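Local coordinates for gluconate kinase (Lactobacillus acidophilus, PDB 3LL3), which binds ATP and D-xylulose and, like other FGGY carbohydrate kinases, probably transfers a phosphate from ATP to a sugar or sugar acid, at residues S279-P284 with G293-N298; S331-F336 with Q472-L477; L51-V56 with E159-R164. One frame throughout, in Å; residues are numbered along the deposited sequence.

Contact 1: residues S279-P284 with G293-N298; sequences SYFCYP and GGPVNN. With XUL (D-xylulose), chain E; DXP (1-deoxy-D-xylulose-5-phosphate), chain D.
Two backbone hydrogen bonds join F281 to G293. F281 N gives its hydrogen to G293 O at 2.9 Å, and G293 N returns one to F281 O at 3.2 Å. This is an antiparallel hydrogen-bonded pair. Towards the turn the pairing goes on, from Y283 to L291. Past G293 the strands part, and the short segments 281-284 and 293-296 run at 118° to each other.

Apolar contact centres on the F281 ring. With chi1 at 63°, its CG sits between the backbone N and the carbonyl carbon, and the ring folds over G293. G293 CA makes a CH-pi contact 3.8 Å from the ring centroid. G293 O also lies over one face, near the rim. Y283 covers the opposite face, with CE2 over the centre of the F281 ring. Glycine at 293 lets the ring lie directly on the backbone. F281 CD2 also meets P295 CD at 4.0 Å.

The motif is a beta hairpin, strands 281-284 and 289-296. It forms one border of the large mixed sheet in the C-terminal half of this actin-like ATPase fold. Strand 281-284 is outermost, and 289-296 continues inward through G294 to I265 and V296 to G263.

The remaining contacts are with ligands. F281, Y283 and P295 line the D-xylulose pocket. F281 CE2 lies 3.4 Å from XUL O1, and P295 CB lies 3.7 Å from XUL O3. XUL O2 sits at the edge of the Y283 ring, near its plane. Polar grip on this sugar comes from M80, H81, D239 and R344. Past the strand end, N297 ND2 donates to DXP O3P at 2.9 Å and weakly to DXP O1P. N297 OD1 accepts from R344 NE, which fixes the turn of the amide and directs its NH2 at the phosphate.

Contact 2: residues S331-F336 with Q472-L477; sequences SRNLIF and QKLFPL
The side-chain amide of N333 is the flat group that meets helix 472-477. L477 CD2 stands over one face of it, 4.4 Å from N333 CG. L474 CD1 approaches obliquely on the same side and reaches N333 OD1 at 3.5 Å. That contact is van der Waals only. The polar end of the amide has its partner elsewhere: N333 ND2 donates to F492 O of the second subunit.

Next to the amide the contact is wholly aliphatic. I335 points at the helix and meets two leucines one turn apart. Its CD1 touches L474 CD1 at 3.9 Å; the two side chains lie alongside, running in opposite senses. Its CG1 lies 4.1 Å from L477 CG, where the side chains cross obliquely. Both leucines hold CG anti to the backbone N (chi1 179° and 175°), and this extends their branches toward 331-336. No hydrogen bond crosses between the segments.

The backbone of S331, R332 and N333 has positive phi throughout. L334 N bonds to S331 O at 3.1 Å, closing a type I' beta turn with R332 and N333 at its corners. N333 in the turn and I335 just past it both meet the helix. The helix is itself kinked at P476, whose N has no hydrogen to give to the preceding turn.

Here the short strand 335-337 packs on the C-terminal helix 465-485. I335 pairs through its backbone with V357 of strand 354-359. L474 also touches F378 of helix 365-388, and L477 packs on F492 of the second subunit, so the contact borders the dimer interface.

Contact 3: residues L51-V56 with E159-R164; sequences LIFDAV and EYIIFR
R164, which folds against the F53 ring, donates from NH1 to Y160 OH at 2.7 Å. The hydroxyl lies near the guanidinium plane, and R164 CG rests over one face of the Y160 ring. R164 NH2 is also held by Y221 OH. Two waters lie between the guanidinium and D54 OD1, but their bonds to R164 are weak. D54 OD1 and R164 NH2 are 5.3 Å apart, so any charge attraction is probably modest.

R164 touches F53 twice. Its CB makes a CH-pi contact over one ring face, 3.8 Å from the centroid. The chain then bends at chi2 and chi3 and curls back to the ring. F53 CD1 lies over one face of the guanidinium, towards its rim. R164 NH2 is 3.4 Å from F53 CE1, and the two planes are 45° apart.

I161 supplies the aliphatic side. Its CD1 meets V56 CG2 tip to tip at 4.0 Å, and I52 CG2 at 4.1 Å across its path. Its CG2 packs on F53 CD2.

The axes of the segments 51-56 and 159-164 approach to 10.2 Å and cross at -60°. Both helices lie on the N-terminal sheet. I52 and I161 touch V11 of strand 4-11, and V56 and I161 touch W76 of strand 70-78. Y221 of helix 219-225 meets F53 edge-to-face.

From the N terminus, contact 3 comes first. It closes a loop of about a hundred residues and ties two helices over the N-terminal sheet. Contact 1 follows as a local hairpin with eight residues between its segments, on the border of the C-terminal sheet and at the bound sugars. Contact 2 closes the longest loop, bringing 331-336 to the C-terminal helix. The three loops run in series, so none encloses or crosses another. Contacts 2 and 3 lie on opposite sides of the chain's centre, with centres about 48 Å apart. Contact 1 is the one near the middle; its centre is about 24 Å from that of contact 2 and about 27 Å from that of contact 3.

Contact 1: residues S279-P284 with G293-N298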
loop_
_atom_site.group_PDB
_atom_site.type_symbol
_atom_site.label_atom_id
_atom_site.label_comp_id
_atom_site.label_asym_id
_atom_site.label_seq_id
_atom_site.Cartn_x
_atom_site.Cartn_y
_atom_site.Cartn_z
ATOM N N SER A 279 10.944 7.473 -22.033
ATOM C CA SER A 279 9.918 7.700 -21.027
ATOM C C SER A 279 8.961 8.836 -21.378
ATOM O O SER A 279 7.962 9.021 -20.689
ATOM C CB SER A 279 10.546 7.915 -19.651
ATOM O OG SER A 279 11.266 9.131 -19.633
ATOM N N TYR A 280 9.260 9.590 -22.441
ATOM C CA TYR A 280 8.364 10.658 -22.890
ATOM C C TYR A 280 8.324 10.698 -24.412
ATOM O O TYR A 280 9.283 10.285 -25.070
ATOM C CB TYR A 280 8.775 12.039 -22.319
ATOM C CG TYR A 280 10.168 12.487 -22.701
ATOM C CD1 TYR A 280 10.434 13.003 -23.967
ATOM C CD2 TYR A 280 11.217 12.406 -21.792
ATOM C CE1 TYR A 280 11.719 13.412 -24.323
ATOM C CE2 TYR A 280 12.500 12.810 -22.131
ATOM C CZ TYR A 280 12.749 13.307 -23.397
ATOM O OH TYR A 280 14.019 13.704 -23.739
ATOM N N PHE A 281 7.224 11.188 -24.978
ATOM C CA PHE A 281 7.127 11.234 -26.420
ATOM C C PHE A 281 7.808 12.490 -26.937
ATOM O O PHE A 281 8.012 13.452 -26.189
ATOM C CB PHE A 281 5.664 11.161 -26.893
ATOM C CG PHE A 281 4.783 12.335 -26.434
ATOM C CD1 PHE A 281 5.018 13.630 -26.886
ATOM C CD2 PHE A 281 3.707 12.121 -25.591
ATOM C CE1 PHE A 281 4.201 14.688 -26.506
ATOM C CE2 PHE A 281 2.881 13.181 -25.187
ATOM C CZ PHE A 281 3.130 14.465 -25.651
ATOM N N CYS A 282 8.159 12.474 -28.214
ATOM C CA CYS A 282 8.601 13.681 -28.907
ATOM C C CYS A 282 7.845 13.778 -30.232
ATOM O O CYS A 282 8.086 12.981 -31.148
ATOM C CB CYS A 282 10.116 13.679 -29.118
ATOM S SG CYS A 282 10.769 15.022 -30.166
ATOM N N TYR A 283 6.900 14.719 -30.303
ATOM C CA TYR A 283 6.013 14.888 -31.460
ATOM C C TYR A 283 6.313 16.226 -32.133
ATOM O O TYR A 283 5.989 17.297 -31.579
ATOM C CB TYR A 283 4.525 14.897 -31.061
ATOM C CG TYR A 283 4.009 13.655 -30.353
ATOM C CD1 TYR A 283 4.600 12.408 -30.559
ATOM C CD2 TYR A 283 2.901 13.723 -29.507
ATOM C CE1 TYR A 283 4.115 11.272 -29.930
ATOM C CE2 TYR A 283 2.417 12.594 -28.859
ATOM C CZ TYR A 283 3.030 11.369 -29.080
ATOM O OH TYR A 283 2.559 10.236 -28.461
ATOM N N PRO A 284 6.925 16.180 -33.325
ATOM C CA PRO A 284 7.224 17.421 -34.058
ATOM C C PRO A 284 5.978 18.277 -34.323
ATOM O O PRO A 284 4.886 17.729 -34.519
ATOM C CB PRO A 284 7.799 16.917 -35.396
ATOM C CG PRO A 284 8.330 15.557 -35.109
ATOM C CD PRO A 284 7.464 14.981 -33.995
ATOM N N GLY A 293 6.379 15.251 -24.067
ATOM C CA GLY A 293 5.458 15.099 -22.961
ATOM C C GLY A 293 5.232 13.699 -22.460
ATOM O O GLY A 293 5.729 12.710 -23.035
ATOM N N GLY A 294 4.475 13.638 -21.368
ATOM C CA GLY A 294 4.044 12.395 -20.764
ATOM C C GLY A 294 2.538 12.422 -20.546
ATOM O O GLY A 294 2.025 13.263 -19.800
ATOM N N PRO A 295 1.813 11.521 -21.212
ATOM C CA PRO A 295 0.398 11.353 -20.886
ATOM C C PRO A 295 0.315 10.474 -19.631
ATOM O O PRO A 295 0.999 9.475 -19.549
ATOM C CB PRO A 295 -0.156 10.598 -22.091
ATOM C CG PRO A 295 1.053 10.031 -22.822
ATOM C CD PRO A 295 2.301 10.499 -22.157
ATOM N N VAL A 296 -0.484 10.869 -18.651
ATOM C CA VAL A 296 -0.526 10.165 -17.366
ATOM C C VAL A 296 -1.967 9.750 -17.089
ATOM O O VAL A 296 -2.868 10.611 -17.017
ATOM C CB VAL A 296 -0.016 11.080 -16.236
ATOM C CG1 VAL A 296 -0.095 10.378 -14.895
ATOM C CG2 VAL A 296 1.420 11.518 -16.504
ATOM N N ASN A 297 -2.200 8.449 -16.953
ATOM C CA ASN A 297 -3.563 7.944 -16.766
ATOM C C ASN A 297 -4.187 8.399 -15.446
ATOM O O ASN A 297 -5.368 8.770 -15.391
ATOM C CB ASN A 297 -3.605 6.409 -16.796
ATOM C CG ASN A 297 -3.074 5.818 -18.104
ATOM O OD1 ASN A 297 -3.046 6.485 -19.139
ATOM N ND2 ASN A 297 -2.668 4.543 -18.054
ATOM N N ASN A 298 -3.380 8.339 -14.393
ATOM C CA ASN A 298 -3.887 8.342 -13.026
ATOM C C ASN A 298 -4.009 9.716 -12.414
ATOM O O ASN A 298 -3.253 10.084 -11.507
ATOM C CB ASN A 298 -3.030 7.407 -12.172
ATOM C CG ASN A 298 -3.081 5.969 -12.688
ATOM O OD1 ASN A 298 -4.127 5.327 -12.643
ATOM N ND2 ASN A 298 -1.964 5.479 -13.208
HETATM C C1 XUL E . -1.297 12.905 -26.347
HETATM C C2 XUL E . -1.424 11.376 -26.240
HETATM C C3 XUL E . -2.805 10.723 -25.954
HETATM C C4 XUL E . -4.030 11.643 -26.125
HETATM C C5 XUL E . -4.350 11.986 -27.592
HETATM O O1 XUL E . -0.505 13.394 -25.291
HETATM O O2 XUL E . -0.431 10.694 -26.332
HETATM O O3 XUL E . -2.836 10.266 -24.625
HETATM O O4 XUL E . -5.137 10.977 -25.562
HETATM O O5 XUL E . -5.703 12.343 -27.749
HETATM C C1 DXP D . -5.290 -4.124 -19.076
HETATM C C2 DXP D . -6.006 -2.987 -18.287
HETATM C C3 DXP D . -6.213 -1.646 -19.035
HETATM C C4 DXP D . -4.832 -1.166 -19.526
HETATM C C5 DXP D . -4.502 0.289 -19.942
HETATM O O2 DXP D . -6.036 -3.027 -17.102
HETATM O O3 DXP D . -7.004 -0.786 -18.314
HETATM O O4 DXP D . -3.868 -1.725 -18.691
HETATM O O5 DXP D . -3.327 0.859 -19.430
HETATM P P DXP D . -2.191 1.749 -20.251
HETATM O O2P DXP D . -1.199 0.768 -21.019
HETATM O O1P DXP D . -2.916 2.900 -21.099
HETATM O O3P DXP D . -1.290 2.352 -19.344
#

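Contact 2: residues S331-F336 with Q472-L477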
loop_
_atom_site.group_PDB
_atom_site.type_symbol
_atom_site.label_atom_id
_atom_site.label_comp_id
_atom_site.label_asym_id
_atom_site.label_seq_id
_atom_site.Cartn_x
_atom_site.Cartn_y
_atom_site.Cartn_z
ATOM N N SER A 331 2.120 13.668 4.697
ATOM C CA SER A 331 1.277 12.605 5.248
ATOM C C SER A 331 2.016 11.665 6.216
ATOM O O SER A 331 1.758 10.453 6.242
ATOM C CB SER A 331 0.631 11.784 4.123
ATOM O OG SER A 331 -0.090 12.601 3.202
ATOM N N ARG A 332 2.929 12.224 6.997
ATOM C CA ARG A 332 3.759 11.436 7.907
ATOM C C ARG A 332 4.490 10.321 7.173
ATOM O O ARG A 332 4.627 9.199 7.681
ATOM C CB ARG A 332 2.915 10.862 9.043
ATOM C CG ARG A 332 2.092 11.910 9.781
ATOM C CD ARG A 332 1.439 11.312 11.019
ATOM N NE ARG A 332 0.423 12.208 11.549
ATOM C CZ ARG A 332 0.675 13.147 12.454
ATOM N NH1 ARG A 332 1.910 13.287 12.936
ATOM N NH2 ARG A 332 -0.300 13.934 12.883
ATOM N N ASN A 333 4.959 10.637 5.970
ATOM C CA ASN A 333 5.771 9.721 5.202
ATOM C C ASN A 333 4.996 8.558 4.608
ATOM O O ASN A 333 5.590 7.556 4.216
ATOM C CB ASN A 333 6.928 9.188 6.050
ATOM C CG ASN A 333 8.098 10.140 6.099
ATOM O OD1 ASN A 333 8.142 11.144 5.369
ATOM N ND2 ASN A 333 9.064 9.835 6.962
ATOM N N LEU A 334 3.681 8.673 4.531
ATOM C CA LEU A 334 2.922 7.640 3.854
ATOM C C LEU A 334 3.057 7.832 2.335
ATOM O O LEU A 334 2.835 8.922 1.826
ATOM C CB LEU A 334 1.462 7.671 4.299
ATOM C CG LEU A 334 0.546 6.662 3.602
ATOM C CD1 LEU A 334 1.029 5.226 3.859
ATOM C CD2 LEU A 334 -0.883 6.856 4.056
ATOM N N ILE A 335 3.439 6.776 1.621
ATOM C CA ILE A 335 3.545 6.820 0.166
ATOM C C ILE A 335 2.338 6.162 -0.518
ATOM O O ILE A 335 1.937 5.045 -0.160
ATOM C CB ILE A 335 4.821 6.123 -0.332
ATOM C CG1 ILE A 335 6.060 6.908 0.105
ATOM C CG2 ILE A 335 4.779 5.958 -1.874
ATOM C CD1 ILE A 335 6.011 8.380 -0.267
ATOM N N PHE A 336 1.771 6.861 -1.499
ATOM C CA PHE A 336 0.723 6.310 -2.344
ATOM C C PHE A 336 1.211 6.281 -3.783
ATOM O O PHE A 336 1.391 7.342 -4.396
ATOM C CB PHE A 336 -0.562 7.135 -2.255
ATOM C CG PHE A 336 -1.688 6.605 -3.116
ATOM C CD1 PHE A 336 -2.352 5.427 -2.782
ATOM C CD2 PHE A 336 -2.093 7.287 -4.251
ATOM C CE1 PHE A 336 -3.400 4.944 -3.572
ATOM C CE2 PHE A 336 -3.127 6.814 -5.040
ATOM C CZ PHE A 336 -3.781 5.645 -4.712
ATOM N N GLN A 472 10.699 17.905 -1.055
ATOM C CA GLN A 472 11.977 17.623 -1.692
ATOM C C GLN A 472 12.674 16.455 -1.008
ATOM O O GLN A 472 13.382 15.668 -1.652
ATOM C CB GLN A 472 12.858 18.869 -1.659
ATOM C CG GLN A 472 14.051 18.820 -2.578
ATOM C CD GLN A 472 14.528 20.213 -2.971
ATOM O OE1 GLN A 472 13.798 21.203 -2.824
ATOM N NE2 GLN A 472 15.757 20.296 -3.478
ATOM N N LYS A 473 12.475 16.341 0.304
ATOM C CA LYS A 473 13.036 15.231 1.039
ATOM C C LYS A 473 12.191 13.966 0.866
ATOM O O LYS A 473 12.714 12.852 0.873
ATOM C CB LYS A 473 13.224 15.587 2.525
ATOM C CG LYS A 473 13.620 14.392 3.376
ATOM C CD LYS A 473 14.068 14.786 4.786
ATOM C CE LYS A 473 14.812 13.635 5.467
ATOM N NZ LYS A 473 15.486 14.084 6.713
ATOM N N LEU A 474 10.888 14.137 0.676
ATOM C CA LEU A 474 9.988 12.988 0.581
ATOM C C LEU A 474 9.929 12.342 -0.812
ATOM O O LEU A 474 9.672 11.141 -0.925
ATOM C CB LEU A 474 8.584 13.367 1.047
ATOM C CG LEU A 474 7.528 12.259 0.968
ATOM C CD1 LEU A 474 7.915 11.070 1.869
ATOM C CD2 LEU A 474 6.164 12.837 1.355
ATOM N N PHE A 475 10.167 13.124 -1.868
ATOM C CA PHE A 475 10.151 12.572 -3.224
ATOM C C PHE A 475 11.117 11.394 -3.445
ATOM O O PHE A 475 10.765 10.413 -4.116
ATOM C CB PHE A 475 10.366 13.670 -4.294
ATOM C CG PHE A 475 10.212 13.174 -5.717
ATOM C CD1 PHE A 475 9.053 12.515 -6.123
ATOM C CD2 PHE A 475 11.221 13.373 -6.651
ATOM C CE1 PHE A 475 8.903 12.049 -7.438
ATOM C CE2 PHE A 475 11.086 12.911 -7.960
ATOM C CZ PHE A 475 9.921 12.246 -8.353
ATOM N N PRO A 476 12.340 11.484 -2.903
ATOM C CA PRO A 476 13.235 10.331 -3.063
ATOM C C PRO A 476 12.655 9.055 -2.442
ATOM O O PRO A 476 12.882 7.980 -2.973
ATOM C CB PRO A 476 14.497 10.765 -2.301
ATOM C CG PRO A 476 14.509 12.268 -2.460
ATOM C CD PRO A 476 13.042 12.660 -2.349
ATOM N N LEU A 477 11.936 9.167 -1.333
ATOM C CA LEU A 477 11.306 7.992 -0.730
ATOM C C LEU A 477 10.199 7.451 -1.646
ATOM O O LEU A 477 10.053 6.243 -1.798
ATOM C CB LEU A 477 10.736 8.328 0.649
ATOM C CG LEU A 477 9.937 7.232 1.364
ATOM C CD1 LEU A 477 10.766 5.977 1.542
ATOM C CD2 LEU A 477 9.431 7.748 2.708
#

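Contact 3: residues L51-V56 with E159-R164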
loop_
_atom_site.group_PDB
_atom_site.type_symbol
_atom_site.label_atom_id
_atom_site.label_comp_id
_atom_site.label_asym_id
_atom_site.label_seq_id
_atom_site.Cartn_x
_atom_site.Cartn_y
_atom_site.Cartn_z
ATOM N N LEU A 51 -20.957 8.761 -37.162
ATOM C CA LEU A 51 -21.555 9.424 -35.999
ATOM C C LEU A 51 -20.789 10.679 -35.605
ATOM O O LEU A 51 -21.385 11.721 -35.321
ATOM C CB LEU A 51 -21.621 8.474 -34.801
ATOM C CG LEU A 51 -22.835 7.551 -34.760
ATOM C CD1 LEU A 51 -23.120 6.993 -36.149
ATOM C CD2 LEU A 51 -22.640 6.430 -33.756
ATOM N N ILE A 52 -19.467 10.576 -35.579
ATOM C CA ILE A 52 -18.647 11.721 -35.227
ATOM C C ILE A 52 -18.873 12.842 -36.226
ATOM O O ILE A 52 -19.071 14.003 -35.836
ATOM C CB ILE A 52 -17.152 11.360 -35.165
ATOM C CG1 ILE A 52 -16.897 10.406 -33.996
ATOM C CG2 ILE A 52 -16.314 12.617 -35.041
ATOM C CD1 ILE A 52 -15.436 10.029 -33.795
ATOM N N PHE A 53 -18.868 12.501 -37.514
ATOM C CA PHE A 53 -19.076 13.509 -38.541
ATOM C C PHE A 53 -20.477 14.128 -38.470
ATOM O O PHE A 53 -20.632 15.320 -38.694
ATOM C CB PHE A 53 -18.811 12.962 -39.944
ATOM C CG PHE A 53 -19.030 13.978 -41.022
ATOM C CD1 PHE A 53 -20.147 13.917 -41.835
ATOM C CD2 PHE A 53 -18.138 15.022 -41.195
ATOM C CE1 PHE A 53 -20.357 14.873 -42.817
ATOM C CE2 PHE A 53 -18.343 15.977 -42.169
ATOM C CZ PHE A 53 -19.449 15.901 -42.984
ATOM N N ASP A 54 -21.486 13.313 -38.164
ATOM C CA ASP A 54 -22.836 13.826 -37.925
ATOM C C ASP A 54 -22.854 14.821 -36.751
ATOM O O ASP A 54 -23.469 15.885 -36.836
ATOM C CB ASP A 54 -23.814 12.676 -37.661
ATOM C CG ASP A 54 -24.146 11.871 -38.925
ATOM O OD1 ASP A 54 -23.702 12.252 -40.033
ATOM O OD2 ASP A 54 -24.863 10.856 -38.814
ATOM N N ALA A 55 -22.188 14.479 -35.651
ATOM C CA ALA A 55 -22.097 15.412 -34.522
ATOM C C ALA A 55 -21.443 16.714 -34.980
ATOM O O ALA A 55 -21.897 17.800 -34.639
ATOM C CB ALA A 55 -21.327 14.794 -33.360
ATOM N N VAL A 56 -20.396 16.597 -35.787
ATOM C CA VAL A 56 -19.676 17.754 -36.309
ATOM C C VAL A 56 -20.578 18.700 -37.108
ATOM O O VAL A 56 -20.528 19.916 -36.912
ATOM C CB VAL A 56 -18.476 17.325 -37.190
ATOM C CG1 VAL A 56 -18.004 18.471 -38.033
ATOM C CG2 VAL A 56 -17.351 16.815 -36.315
ATOM N N GLU A 159 -8.525 13.788 -40.344
ATOM C CA GLU A 159 -8.434 13.651 -41.802
ATOM C C GLU A 159 -9.780 13.227 -42.399
ATOM O O GLU A 159 -10.216 13.758 -43.412
ATOM C CB GLU A 159 -7.368 12.621 -42.191
ATOM C CG GLU A 159 -5.942 13.040 -41.881
ATOM C CD GLU A 159 -5.685 13.030 -40.396
ATOM O OE1 GLU A 159 -5.981 11.981 -39.771
ATOM O OE2 GLU A 159 -5.227 14.073 -39.854
ATOM N N TYR A 160 -10.426 12.266 -41.754
ATOM C CA TYR A 160 -11.723 11.792 -42.192
ATOM C C TYR A 160 -12.723 12.930 -42.311
ATOM O O TYR A 160 -13.351 13.102 -43.365
ATOM C CB TYR A 160 -12.277 10.739 -41.230
ATOM C CG TYR A 160 -13.661 10.280 -41.660
ATOM C CD1 TYR A 160 -13.832 9.513 -42.797
ATOM C CD2 TYR A 160 -14.795 10.639 -40.939
ATOM C CE1 TYR A 160 -15.091 9.108 -43.208
ATOM C CE2 TYR A 160 -16.061 10.233 -41.339
ATOM C CZ TYR A 160 -16.202 9.468 -42.473
ATOM O OH TYR A 160 -17.463 9.062 -42.867
ATOM N N ILE A 161 -12.874 13.690 -41.213
ATOM C CA ILE A 161 -13.794 14.817 -41.175
ATOM C C ILE A 161 -13.485 15.795 -42.290
ATOM O O ILE A 161 -14.365 16.157 -43.074
ATOM C CB ILE A 161 -13.766 15.551 -39.812
ATOM C CG1 ILE A 161 -14.275 14.622 -38.709
ATOM C CG2 ILE A 161 -14.605 16.811 -39.868
ATOM C CD1 ILE A 161 -13.875 15.043 -37.292
ATOM N N ILE A 162 -12.237 16.228 -42.373
ATOM C CA ILE A 162 -11.889 17.200 -43.391
ATOM C C ILE A 162 -12.112 16.631 -44.800
ATOM O O ILE A 162 -12.445 17.362 -45.729
ATOM C CB ILE A 162 -10.465 17.705 -43.189
ATOM C CG1 ILE A 162 -10.428 18.532 -41.892
ATOM C CG2 ILE A 162 -10.002 18.540 -44.389
ATOM C CD1 ILE A 162 -9.062 18.953 -41.451
ATOM N N PHE A 163 -11.953 15.323 -44.941
ATOM C CA PHE A 163 -12.128 14.696 -46.242
ATOM C C PHE A 163 -13.596 14.760 -46.631
ATOM O O PHE A 163 -13.935 15.086 -47.771
ATOM C CB PHE A 163 -11.650 13.249 -46.216
ATOM C CG PHE A 163 -11.924 12.498 -47.488
ATOM C CD1 PHE A 163 -11.380 12.925 -48.688
ATOM C CD2 PHE A 163 -12.723 11.364 -47.480
ATOM C CE1 PHE A 163 -11.625 12.230 -49.872
ATOM C CE2 PHE A 163 -12.972 10.654 -48.668
ATOM C CZ PHE A 163 -12.424 11.092 -49.858
ATOM N N ARG A 164 -14.470 14.469 -45.674
ATOM C CA ARG A 164 -15.890 14.511 -45.953
ATOM C C ARG A 164 -16.272 15.919 -46.389
ATOM O O ARG A 164 -17.070 16.084 -47.308
ATOM C CB ARG A 164 -16.707 14.068 -44.741
ATOM C CG ARG A 164 -16.620 12.572 -44.435
ATOM C CD ARG A 164 -17.445 11.728 -45.413
ATOM N NE ARG A 164 -18.851 12.115 -45.422
ATOM C CZ ARG A 164 -19.763 11.687 -44.553
ATOM N NH1 ARG A 164 -19.431 10.837 -43.595
ATOM N NH2 ARG A 164 -21.016 12.124 -44.636
HETATM O O HOH W 1 -22.047 10.601 -41.320
HETATM O O HOH W 2 -23.820 12.903 -43.090
#